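Local atomic coordinates of acetoacetate decarboxylase (Sphingomonas wittichii, PDB entry 5UPB), a protein that is an acetoacetate decarboxylase-like enzyme, probably a lyase acting on small keto-acid substrates. Residues L163-A168 with D211-E216; G172-R177 with A239-S244; A129-Y134 with A145-I150; L28-R33 with P217-G222. One frame throughout, in Å; residues are numbered along the deposited sequence.

Contact 1: residues L163-A168 with D211-E216; sequences LTVTRA and DIWAGE
Thr164 and Glu216 form an antiparallel hydrogen-bonded pair. Thr164 N donates to Glu216 O at 2.9 Å, and Glu216 N donates to Thr164 O at 2.8 Å. A water also joins this pair: it donates to Glu216 O and is hydrogen-bonded to Thr164 OG1. Further along, three donors converge on Ala214 O. The bond from Thr166 N to Ala214 O is the strong one, 2.8 Å long, in the carbonyl plane and on a lone pair. Arg167 N and Thr166 OG1 add weak bonds to the same oxygen. Ala214 N bonds to Arg167 O at 3.0 Å. Thr166 and Arg167 thus both face Ala214, which makes a classic beta bulge. It lies where strand 156-166, paired with strand 206-221, meets a corner of the chain at Arg167. Gly215 has no side chain, and its CA comes within 4.0 Å of Val165 CA.

The apolar contacts begin with Leu163. Its CG is anti to the backbone N (chi1 -174°), and this brings Leu163 CD1 to 3.4 Å from Gly215 C. A serine here would probably open a gap beside Gly215 and lose the packing of CD2 on Trp213 O. Val165 CG1 approaches the indole obliquely, 3.6 Å from Trp213 CE3. Ala168 CB lies over one face of that ring.

Arg167 brings a charged group to the contact. Ala214 CB sits over one face of its guanidinium, toward the rim. Arg167 NH1 donates to Ala168 O, a partner in the guanidinium plane, at 3.1 Å. NH2 forms a salt bridge with Asp173, so two polar partners fix how the group is turned.

Contact 2: residues G172-R177 with A239-S244; sequences GDLRSR and AGVTYS
Leu174 places CD2 over one face of the Tyr243 ring, displaced from the centre toward the rim. This is a CH-pi contact, with Leu174 CD2 4.1 Å from the Tyr243 ring centroid and 21° off the normal. Leu174 CD2 is 3.9 Å from both Tyr243 CD1 and Tyr243 CE1. The other flat group is the Arg175 guanidinium. Ala239 CB approaches it obliquely, 3.3 Å from Arg175 NH2. Asp173 O lies at its edge, in plane, but the bond from NH1 is weak and doubtful. The side chain is poorly ordered.

Leu174 CD2 also meets Val241 CG1 at 3.9 Å, the two side chains crossing at about a right angle. Leu174 CG stands anti to the carbonyl carbon (chi1 -49°), and this carries the methyl between Val241 and Tyr243. No hydrogen bond joins the segments. The packing on Leu174 is apolar; Arg175 adds a charged group beside Ala239. Asp173 is held by a salt bridge to Arg167.

The loop between strands 156-166 and 179-186 packs on one face of strand 235-249, at Ala239, Val241 and Tyr243. That strand pairs with strands 21-34 and 206-221, and Leu174 also touches Tyr31 of the first and Val209 of the second.

Contact 3: residues A129-Y134 with A145-I150; sequences ARPHPY and AVVGGI
Ala129 and Gly148 form an antiparallel hydrogen-bonded pair where strand 125-129 runs out beside strand 146-153. Ala129 N donates to Gly148 O at 2.8 Å, almost straight at 174°. Gly148 N donates to Ala129 O at 3.0 Å, in the carbonyl plane. After this pair the chain leaves the ladder, and side chains take over. Val147 CG1 lies 3.4 Å from Ala129 O and 3.7 Å from Arg130 CG. The Arg130 and Val147 side chains run side by side, pointing the same way.

Pro131 has no backbone N-H to continue the ladder. Pro131 CD sits 3.3 Å from Val146 O, and also 4.0 Å from Val147 CG2. Pro131 CG meets Ala145 CB at 4.1 Å. A glycine in place of Pro131 would probably take away the ring that Ala145 CB and Val147 CG2 rest on, and leave the backbone freer to turn.

Outside the pair, Leu141 packs on Arg130, Pro131 and Val147. Arg130 bends at chi3 (-48°), and its NH1 is hydrogen-bonded to Thr242 OG1 of strand 235-249. Strand 156-166 pairs with the other edge of segment 145-150.

The segment 129-134 also lies at a subunit interface. His132 NE2 is hydrogen-bonded to Asp26 of the second subunit, and Tyr134 OH to Asp211 of that same subunit. Within the segment, Tyr134 N donates to His132 ND1, close to the plane of the imidazole, at 2.9 Å.

Contact 4: residues L28-R33 with P217-G222; sequences LTVYLR and PFIELG
Val30 holds CG1 anti to its backbone N (chi1 174°), which sets CG2 and, slightly farther off, CG1 against Pro217 CB. Ile219 has the same first torsion for CG1. That leaves its CG2 between the backbone N and the carbonyl carbon, where it is turned to Leu32. Leu32 in turn keeps CG anti to its carbonyl carbon and stretches out through chi2 (170°). The two long side chains reach each other tip to tip.

The contacts follow from these settings. Val30 CG2 lies 3.8 Å from Pro217 CB, the side chains meeting at a slant, and it also rests 4.0 Å from Phe218 O. Val30 CG1 is more distant from Ile219 CG2, at 4.4 Å. Leu32 touches Ile219 with both branches: Leu32 CD2 meets Ile219 CG2 at 3.8 Å, and Leu32 CD1 meets Ile219 CD1 at 3.9 Å. No hydrogen bond passes between the segments. The contact rests almost wholly on aliphatic side chains.

Leu161 of strand 156-166 packs against both Val30 and Ile219. Ala56 of strand 53-65 also lies on Ile219. Phe218 points its CB the other way, and packs on Leu73 of the second subunit.

The strand axes approach to 7.6 Å, which is a side-chain packing distance rather than that of paired strands. Both strands pair with strand 235-249. Their faces pack nearly orthogonally, at 77°, consistent with a strongly curled beta structure and with the strand-rich, barrel-like core of the acetoacetate decarboxylase fold.

Contacts 1 and 3 are ladder contacts. Backbone hydrogen bonds carry them, and strand 156-166 pairs with strand 146-153 to join them. Contacts 2 and 4 lack hydrogen bonds between their segments and rest mainly on apolar side chains. Contact 3 is mostly buried, while the other three are partly buried. Contact 1 carries the most exposed residues. Contacts 1 and 4 use successive parts of strand 206-221, first edge to edge, then face to face. Strand 235-249 of contact 2 pairs with strands of both. Besides the backbone bonds between neighbouring strands, polar side-chain links also bridge the set: Arg167 with Asp173 between contacts 1 and 2, and Arg130 with Thr242 between contacts 3 and 2.

Contact 1: residues L163-A168 with D211-E216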
# COMPACT_ATOMS: atom_id res chain seq x y z
N LEU A 163 -0.96 19.77 -15.27
CA LEU A 163 -1.13 21.20 -15.56
C LEU A 163 0.25 21.83 -15.69
O LEU A 163 1.10 21.61 -14.83
CB LEU A 163 -1.88 21.89 -14.42
CG LEU A 163 -2.24 23.33 -14.65
CD1 LEU A 163 -3.29 23.42 -15.75
CD2 LEU A 163 -2.74 23.92 -13.34
N THR A 164 0.46 22.62 -16.75
CA THR A 164 1.59 23.53 -16.83
C THR A 164 1.02 24.93 -16.60
O THR A 164 0.23 25.42 -17.41
CB THR A 164 2.31 23.47 -18.17
OG1 THR A 164 2.77 22.15 -18.41
CG2 THR A 164 3.50 24.42 -18.16
N VAL A 165 1.41 25.56 -15.50
CA VAL A 165 0.78 26.81 -15.07
C VAL A 165 1.18 27.92 -16.03
O VAL A 165 2.35 28.04 -16.40
CB VAL A 165 1.20 27.14 -13.64
CG1 VAL A 165 0.71 28.57 -13.21
CG2 VAL A 165 0.69 26.05 -12.68
N THR A 166 0.19 28.70 -16.46
CA THR A 166 0.45 29.86 -17.32
C THR A 166 0.21 31.18 -16.62
O THR A 166 0.84 32.17 -16.99
CB THR A 166 -0.41 29.82 -18.59
OG1 THR A 166 -1.80 29.73 -18.26
CG2 THR A 166 -0.05 28.64 -19.46
N ARG A 167 -0.64 31.23 -15.61
CA ARG A 167 -0.92 32.51 -14.97
C ARG A 167 -1.62 32.27 -13.65
O ARG A 167 -2.20 31.20 -13.40
CB ARG A 167 -1.80 33.41 -15.85
CG ARG A 167 -3.12 32.74 -16.24
CD ARG A 167 -4.12 33.77 -16.76
NE ARG A 167 -5.33 33.12 -17.25
CZ ARG A 167 -6.36 32.75 -16.48
NH1 ARG A 167 -6.37 32.94 -15.17
NH2 ARG A 167 -7.42 32.20 -17.04
N ALA A 168 -1.52 33.27 -12.78
CA ALA A 168 -2.39 33.32 -11.62
C ALA A 168 -3.83 33.31 -12.10
O ALA A 168 -4.16 33.79 -13.20
CB ALA A 168 -2.09 34.57 -10.80
N ASP A 211 -5.78 30.71 -3.90
CA ASP A 211 -4.49 30.29 -4.45
C ASP A 211 -4.66 29.54 -5.76
O ASP A 211 -4.21 28.41 -5.94
CB ASP A 211 -3.70 29.47 -3.43
CG ASP A 211 -3.30 30.31 -2.22
OD1 ASP A 211 -2.50 31.24 -2.42
OD2 ASP A 211 -3.82 30.09 -1.10
N ILE A 212 -5.34 30.20 -6.67
CA ILE A 212 -5.76 29.62 -7.93
C ILE A 212 -4.74 29.94 -9.02
O ILE A 212 -4.28 31.10 -9.15
CB ILE A 212 -7.15 30.15 -8.33
CG1 ILE A 212 -8.15 29.88 -7.22
CG2 ILE A 212 -7.61 29.53 -9.61
CD1 ILE A 212 -9.48 30.66 -7.41
N TRP A 213 -4.37 28.90 -9.79
CA TRP A 213 -3.48 29.01 -10.94
C TRP A 213 -4.09 28.27 -12.12
O TRP A 213 -4.57 27.15 -11.98
CB TRP A 213 -2.10 28.44 -10.63
CG TRP A 213 -1.44 29.12 -9.46
CD1 TRP A 213 -1.63 28.84 -8.14
CD2 TRP A 213 -0.49 30.19 -9.51
NE1 TRP A 213 -0.87 29.69 -7.36
CE2 TRP A 213 -0.15 30.51 -8.18
CE3 TRP A 213 0.09 30.92 -10.55
CZ2 TRP A 213 0.74 31.54 -7.85
CZ3 TRP A 213 0.98 31.95 -10.22
CH2 TRP A 213 1.31 32.23 -8.89
N ALA A 214 -4.06 28.90 -13.29
CA ALA A 214 -4.58 28.32 -14.51
C ALA A 214 -3.42 27.90 -15.40
O ALA A 214 -2.29 28.36 -15.23
CB ALA A 214 -5.48 29.32 -15.27
N GLY A 215 -3.69 27.04 -16.36
CA GLY A 215 -2.60 26.62 -17.22
C GLY A 215 -3.05 25.65 -18.27
O GLY A 215 -4.24 25.52 -18.56
N GLU A 216 -2.06 25.04 -18.90
CA GLU A 216 -2.30 24.14 -20.00
C GLU A 216 -2.53 22.75 -19.43
O GLU A 216 -1.64 22.22 -18.76
CB GLU A 216 -1.13 24.11 -20.96
CG GLU A 216 -1.39 23.23 -22.18
CD GLU A 216 -0.15 22.99 -23.01
OE1 GLU A 216 0.95 23.34 -22.55
OE2 GLU A 216 -0.28 22.42 -24.11
O HOH W 1 0.52 20.62 -19.58

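Contact 2: residues G172-R177 with A239-S244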
# COMPACT_ATOMS: atom_id res chain seq x y z
N GLY A 172 -13.17 33.00 -11.61
CA GLY A 172 -13.54 32.87 -13.01
C GLY A 172 -13.05 31.60 -13.68
O GLY A 172 -13.56 31.23 -14.74
N ASP A 173 -11.95 31.03 -13.18
CA ASP A 173 -11.35 29.83 -13.76
C ASP A 173 -11.96 28.54 -13.21
O ASP A 173 -11.57 27.46 -13.67
CB ASP A 173 -9.85 29.88 -13.53
CG ASP A 173 -9.21 31.10 -14.20
OD1 ASP A 173 -9.44 31.28 -15.42
OD2 ASP A 173 -8.45 31.84 -13.52
N LEU A 174 -12.88 28.62 -12.25
CA LEU A 174 -13.58 27.46 -11.73
C LEU A 174 -14.96 27.39 -12.36
O LEU A 174 -15.57 28.41 -12.66
CB LEU A 174 -13.72 27.55 -10.22
CG LEU A 174 -12.41 27.88 -9.50
CD1 LEU A 174 -12.61 28.00 -8.00
CD2 LEU A 174 -11.37 26.82 -9.80
N ARG A 175 -15.45 26.19 -12.56
CA ARG A 175 -16.81 26.01 -13.05
C ARG A 175 -17.70 25.53 -11.91
O ARG A 175 -18.07 24.36 -11.80
CB ARG A 175 -16.83 25.08 -14.26
CG ARG A 175 -16.17 25.63 -15.54
CD ARG A 175 -14.69 25.87 -15.48
NE ARG A 175 -14.19 26.26 -16.81
CZ ARG A 175 -13.02 26.86 -17.06
NH1 ARG A 175 -12.17 27.16 -16.08
NH2 ARG A 175 -12.70 27.14 -18.31
N SER A 176 -18.06 26.49 -11.07
CA SER A 176 -18.79 26.24 -9.84
C SER A 176 -20.26 25.98 -10.10
O SER A 176 -20.95 26.76 -10.78
CB SER A 176 -18.64 27.44 -8.90
OG SER A 176 -19.29 28.58 -9.45
N ARG A 177 -20.76 24.89 -9.52
CA ARG A 177 -22.16 24.54 -9.54
C ARG A 177 -22.49 24.24 -8.09
O ARG A 177 -21.88 23.34 -7.49
CB ARG A 177 -22.42 23.35 -10.49
CG ARG A 177 -21.98 23.67 -11.94
CD ARG A 177 -22.05 22.51 -12.92
NE ARG A 177 -23.42 22.15 -13.25
CZ ARG A 177 -24.18 22.72 -14.19
NH1 ARG A 177 -23.74 23.74 -14.93
NH2 ARG A 177 -25.41 22.27 -14.37
N ALA A 239 -10.07 23.19 -20.04
CA ALA A 239 -9.26 24.06 -19.20
C ALA A 239 -8.66 23.26 -18.07
O ALA A 239 -9.12 22.16 -17.75
CB ALA A 239 -10.09 25.20 -18.62
N GLY A 240 -7.64 23.83 -17.45
CA GLY A 240 -7.05 23.22 -16.27
C GLY A 240 -6.76 24.28 -15.23
O GLY A 240 -6.50 25.44 -15.55
N VAL A 241 -6.85 23.86 -13.97
CA VAL A 241 -6.60 24.74 -12.83
C VAL A 241 -6.14 23.91 -11.64
O VAL A 241 -6.48 22.73 -11.51
CB VAL A 241 -7.88 25.55 -12.49
CG1 VAL A 241 -8.95 24.63 -11.97
CG2 VAL A 241 -7.58 26.63 -11.49
N THR A 242 -5.31 24.54 -10.79
CA THR A 242 -4.94 24.00 -9.48
C THR A 242 -5.21 25.09 -8.46
O THR A 242 -5.09 26.29 -8.77
CB THR A 242 -3.46 23.52 -9.42
OG1 THR A 242 -3.21 22.81 -8.20
CG2 THR A 242 -2.46 24.71 -9.56
N TYR A 243 -5.65 24.69 -7.27
CA TYR A 243 -6.12 25.66 -6.30
C TYR A 243 -6.23 24.99 -4.95
O TYR A 243 -6.14 23.76 -4.81
CB TYR A 243 -7.46 26.26 -6.71
CG TYR A 243 -8.56 25.24 -6.85
CD1 TYR A 243 -8.71 24.54 -8.03
CD2 TYR A 243 -9.48 25.04 -5.84
CE1 TYR A 243 -9.75 23.63 -8.18
CE2 TYR A 243 -10.51 24.15 -5.98
CZ TYR A 243 -10.65 23.45 -7.15
OH TYR A 243 -11.69 22.56 -7.28
N SER A 244 -6.52 25.83 -3.95
CA SER A 244 -6.81 25.34 -2.61
C SER A 244 -8.27 25.57 -2.29
O SER A 244 -8.91 26.53 -2.75
CB SER A 244 -5.90 26.00 -1.59
OG SER A 244 -4.56 25.70 -1.92

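Contact 3: residues A129-Y134 with A145-I150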
# COMPACT_ATOMS: atom_id res chain seq x y z
N ALA A 129 0.92 15.56 -6.96
CA ALA A 129 2.22 16.19 -6.76
C ALA A 129 2.16 17.64 -7.21
O ALA A 129 1.84 17.92 -8.37
CB ALA A 129 3.32 15.47 -7.53
N ARG A 130 2.47 18.54 -6.30
CA ARG A 130 2.67 19.97 -6.61
C ARG A 130 4.05 20.40 -6.15
O ARG A 130 4.60 19.84 -5.19
CB ARG A 130 1.58 20.86 -6.00
CG ARG A 130 0.23 20.33 -6.30
CD ARG A 130 -0.89 21.36 -6.14
NE ARG A 130 -0.84 22.11 -4.91
CZ ARG A 130 -1.51 23.25 -4.69
NH1 ARG A 130 -2.33 23.78 -5.62
NH2 ARG A 130 -1.38 23.84 -3.52
N PRO A 131 4.64 21.37 -6.83
CA PRO A 131 5.98 21.84 -6.44
C PRO A 131 5.97 22.50 -5.06
O PRO A 131 5.18 23.41 -4.78
CB PRO A 131 6.33 22.83 -7.54
CG PRO A 131 4.99 23.37 -8.02
CD PRO A 131 4.04 22.21 -7.89
N HIS A 132 6.88 22.06 -4.22
CA HIS A 132 6.93 22.60 -2.88
C HIS A 132 7.56 24.00 -2.92
O HIS A 132 8.61 24.18 -3.54
CB HIS A 132 7.73 21.68 -1.97
CG HIS A 132 7.61 22.02 -0.52
ND1 HIS A 132 8.21 23.13 0.04
CD2 HIS A 132 6.95 21.40 0.49
CE1 HIS A 132 7.92 23.18 1.32
NE2 HIS A 132 7.18 22.12 1.63
N PRO A 133 6.96 25.00 -2.26
CA PRO A 133 7.52 26.37 -2.35
C PRO A 133 8.96 26.48 -1.89
O PRO A 133 9.67 27.41 -2.31
CB PRO A 133 6.60 27.18 -1.42
CG PRO A 133 5.36 26.43 -1.34
CD PRO A 133 5.72 24.96 -1.47
N TYR A 134 9.41 25.61 -0.99
CA TYR A 134 10.79 25.68 -0.55
C TYR A 134 11.78 24.94 -1.43
O TYR A 134 12.97 24.98 -1.15
CB TYR A 134 10.95 25.11 0.86
CG TYR A 134 10.45 26.00 1.97
CD1 TYR A 134 9.11 26.42 2.03
CD2 TYR A 134 11.33 26.50 2.92
CE1 TYR A 134 8.66 27.23 3.07
CE2 TYR A 134 10.90 27.32 3.94
CZ TYR A 134 9.57 27.69 4.01
OH TYR A 134 9.14 28.51 5.03
N ALA A 145 5.24 26.54 -13.58
CA ALA A 145 5.21 25.37 -12.70
C ALA A 145 4.43 24.21 -13.31
O ALA A 145 3.51 24.40 -14.11
CB ALA A 145 4.59 25.75 -11.36
N VAL A 146 4.77 22.99 -12.91
CA VAL A 146 4.03 21.82 -13.36
C VAL A 146 3.44 21.12 -12.14
O VAL A 146 4.03 21.15 -11.05
CB VAL A 146 4.88 20.86 -14.22
CG1 VAL A 146 5.18 21.53 -15.57
CG2 VAL A 146 6.18 20.45 -13.50
N VAL A 147 2.23 20.59 -12.32
CA VAL A 147 1.48 19.83 -11.32
C VAL A 147 1.03 18.52 -11.96
O VAL A 147 0.71 18.50 -13.16
CB VAL A 147 0.27 20.65 -10.84
CG1 VAL A 147 -0.55 19.87 -9.85
CG2 VAL A 147 0.77 21.98 -10.24
N GLY A 148 1.02 17.43 -11.20
CA GLY A 148 0.64 16.14 -11.75
C GLY A 148 -0.22 15.36 -10.78
O GLY A 148 -0.09 15.50 -9.56
N GLY A 149 -1.13 14.57 -11.32
CA GLY A 149 -1.91 13.65 -10.50
C GLY A 149 -2.14 12.36 -11.25
O GLY A 149 -2.23 12.35 -12.48
N ILE A 150 -2.26 11.27 -10.49
CA ILE A 150 -2.49 9.96 -11.10
C ILE A 150 -3.28 9.11 -10.12
O ILE A 150 -3.19 9.26 -8.89
CB ILE A 150 -1.15 9.28 -11.49
CG1 ILE A 150 -1.37 8.01 -12.32
CG2 ILE A 150 -0.37 8.86 -10.25
CD1 ILE A 150 -0.09 7.59 -13.06

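Contact 4: residues L28-R33 with P217-G222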
# COMPACT_ATOMS: atom_id res chain seq x y z
N LEU A 28 -6.11 19.53 -8.12
CA LEU A 28 -5.78 19.63 -9.54
C LEU A 28 -7.03 19.25 -10.31
O LEU A 28 -7.58 18.16 -10.12
CB LEU A 28 -4.62 18.71 -9.90
CG LEU A 28 -4.38 18.45 -11.38
CD1 LEU A 28 -4.03 19.78 -12.08
CD2 LEU A 28 -3.24 17.43 -11.59
N THR A 29 -7.50 20.15 -11.17
CA THR A 29 -8.75 19.95 -11.88
C THR A 29 -8.60 20.23 -13.37
O THR A 29 -8.01 21.25 -13.77
CB THR A 29 -9.85 20.84 -11.28
OG1 THR A 29 -10.01 20.50 -9.90
CG2 THR A 29 -11.17 20.66 -12.01
N VAL A 30 -9.15 19.33 -14.19
CA VAL A 30 -9.25 19.50 -15.62
C VAL A 30 -10.72 19.43 -16.01
O VAL A 30 -11.43 18.47 -15.67
CB VAL A 30 -8.43 18.47 -16.38
CG1 VAL A 30 -8.68 18.61 -17.89
CG2 VAL A 30 -6.97 18.65 -16.04
N TYR A 31 -11.17 20.45 -16.71
CA TYR A 31 -12.52 20.49 -17.24
C TYR A 31 -12.54 19.92 -18.65
O TYR A 31 -11.61 20.11 -19.44
CB TYR A 31 -13.04 21.92 -17.23
CG TYR A 31 -13.16 22.44 -15.83
CD1 TYR A 31 -14.17 21.99 -14.98
CD2 TYR A 31 -12.27 23.41 -15.35
CE1 TYR A 31 -14.27 22.46 -13.67
CE2 TYR A 31 -12.38 23.89 -14.05
CZ TYR A 31 -13.39 23.43 -13.22
OH TYR A 31 -13.50 23.92 -11.94
N LEU A 32 -13.60 19.18 -18.93
CA LEU A 32 -13.79 18.44 -20.17
C LEU A 32 -15.23 18.60 -20.63
O LEU A 32 -16.14 18.88 -19.84
CB LEU A 32 -13.58 16.93 -19.99
CG LEU A 32 -12.39 16.43 -19.22
CD1 LEU A 32 -12.62 14.97 -19.02
CD2 LEU A 32 -11.15 16.72 -20.02
N ARG A 33 -15.45 18.28 -21.90
CA ARG A 33 -16.79 18.15 -22.46
C ARG A 33 -16.86 16.81 -23.16
O ARG A 33 -15.99 16.50 -23.98
CB ARG A 33 -17.16 19.28 -23.41
CG ARG A 33 -18.62 19.23 -23.89
CD ARG A 33 -19.01 20.45 -24.73
NE ARG A 33 -18.74 21.71 -24.03
CZ ARG A 33 -17.91 22.66 -24.44
NH1 ARG A 33 -17.24 22.55 -25.59
NH2 ARG A 33 -17.76 23.75 -23.70
N PRO A 217 -3.71 22.17 -19.58
CA PRO A 217 -4.00 20.88 -18.95
C PRO A 217 -3.64 19.69 -19.82
O PRO A 217 -3.51 19.79 -21.04
CB PRO A 217 -5.52 20.92 -18.75
CG PRO A 217 -6.01 21.73 -19.93
CD PRO A 217 -4.93 22.79 -20.15
N PHE A 218 -3.56 18.53 -19.18
CA PHE A 218 -3.60 17.30 -19.94
C PHE A 218 -4.30 16.26 -19.10
O PHE A 218 -4.32 16.35 -17.87
CB PHE A 218 -2.21 16.82 -20.37
CG PHE A 218 -1.61 15.79 -19.47
CD1 PHE A 218 -1.97 14.46 -19.56
CD2 PHE A 218 -0.66 16.17 -18.56
CE1 PHE A 218 -1.40 13.53 -18.70
CE2 PHE A 218 -0.10 15.26 -17.70
CZ PHE A 218 -0.47 13.92 -17.77
N ILE A 219 -4.96 15.35 -19.78
CA ILE A 219 -5.62 14.25 -19.11
C ILE A 219 -5.42 13.03 -20.01
O ILE A 219 -5.45 13.14 -21.24
CB ILE A 219 -7.11 14.56 -18.87
CG1 ILE A 219 -7.81 13.33 -18.29
CG2 ILE A 219 -7.78 15.00 -20.16
CD1 ILE A 219 -9.17 13.66 -17.72
N GLU A 220 -5.24 11.87 -19.40
CA GLU A 220 -5.11 10.64 -20.17
C GLU A 220 -5.89 9.59 -19.40
O GLU A 220 -5.54 9.28 -18.26
CB GLU A 220 -3.64 10.21 -20.35
CG GLU A 220 -3.46 8.85 -21.04
CD GLU A 220 -2.01 8.43 -21.09
OE1 GLU A 220 -1.26 9.02 -21.89
OE2 GLU A 220 -1.63 7.52 -20.33
N LEU A 221 -6.96 9.11 -20.02
CA LEU A 221 -7.78 8.09 -19.41
C LEU A 221 -7.15 6.73 -19.68
O LEU A 221 -6.68 6.46 -20.78
CB LEU A 221 -9.19 8.16 -20.00
CG LEU A 221 -9.99 9.41 -19.67
CD1 LEU A 221 -11.21 9.45 -20.55
CD2 LEU A 221 -10.38 9.46 -18.20
N GLY A 222 -7.21 5.85 -18.68
CA GLY A 222 -6.83 4.46 -18.84
C GLY A 222 -8.02 3.57 -19.13
O GLY A 222 -9.09 4.01 -19.55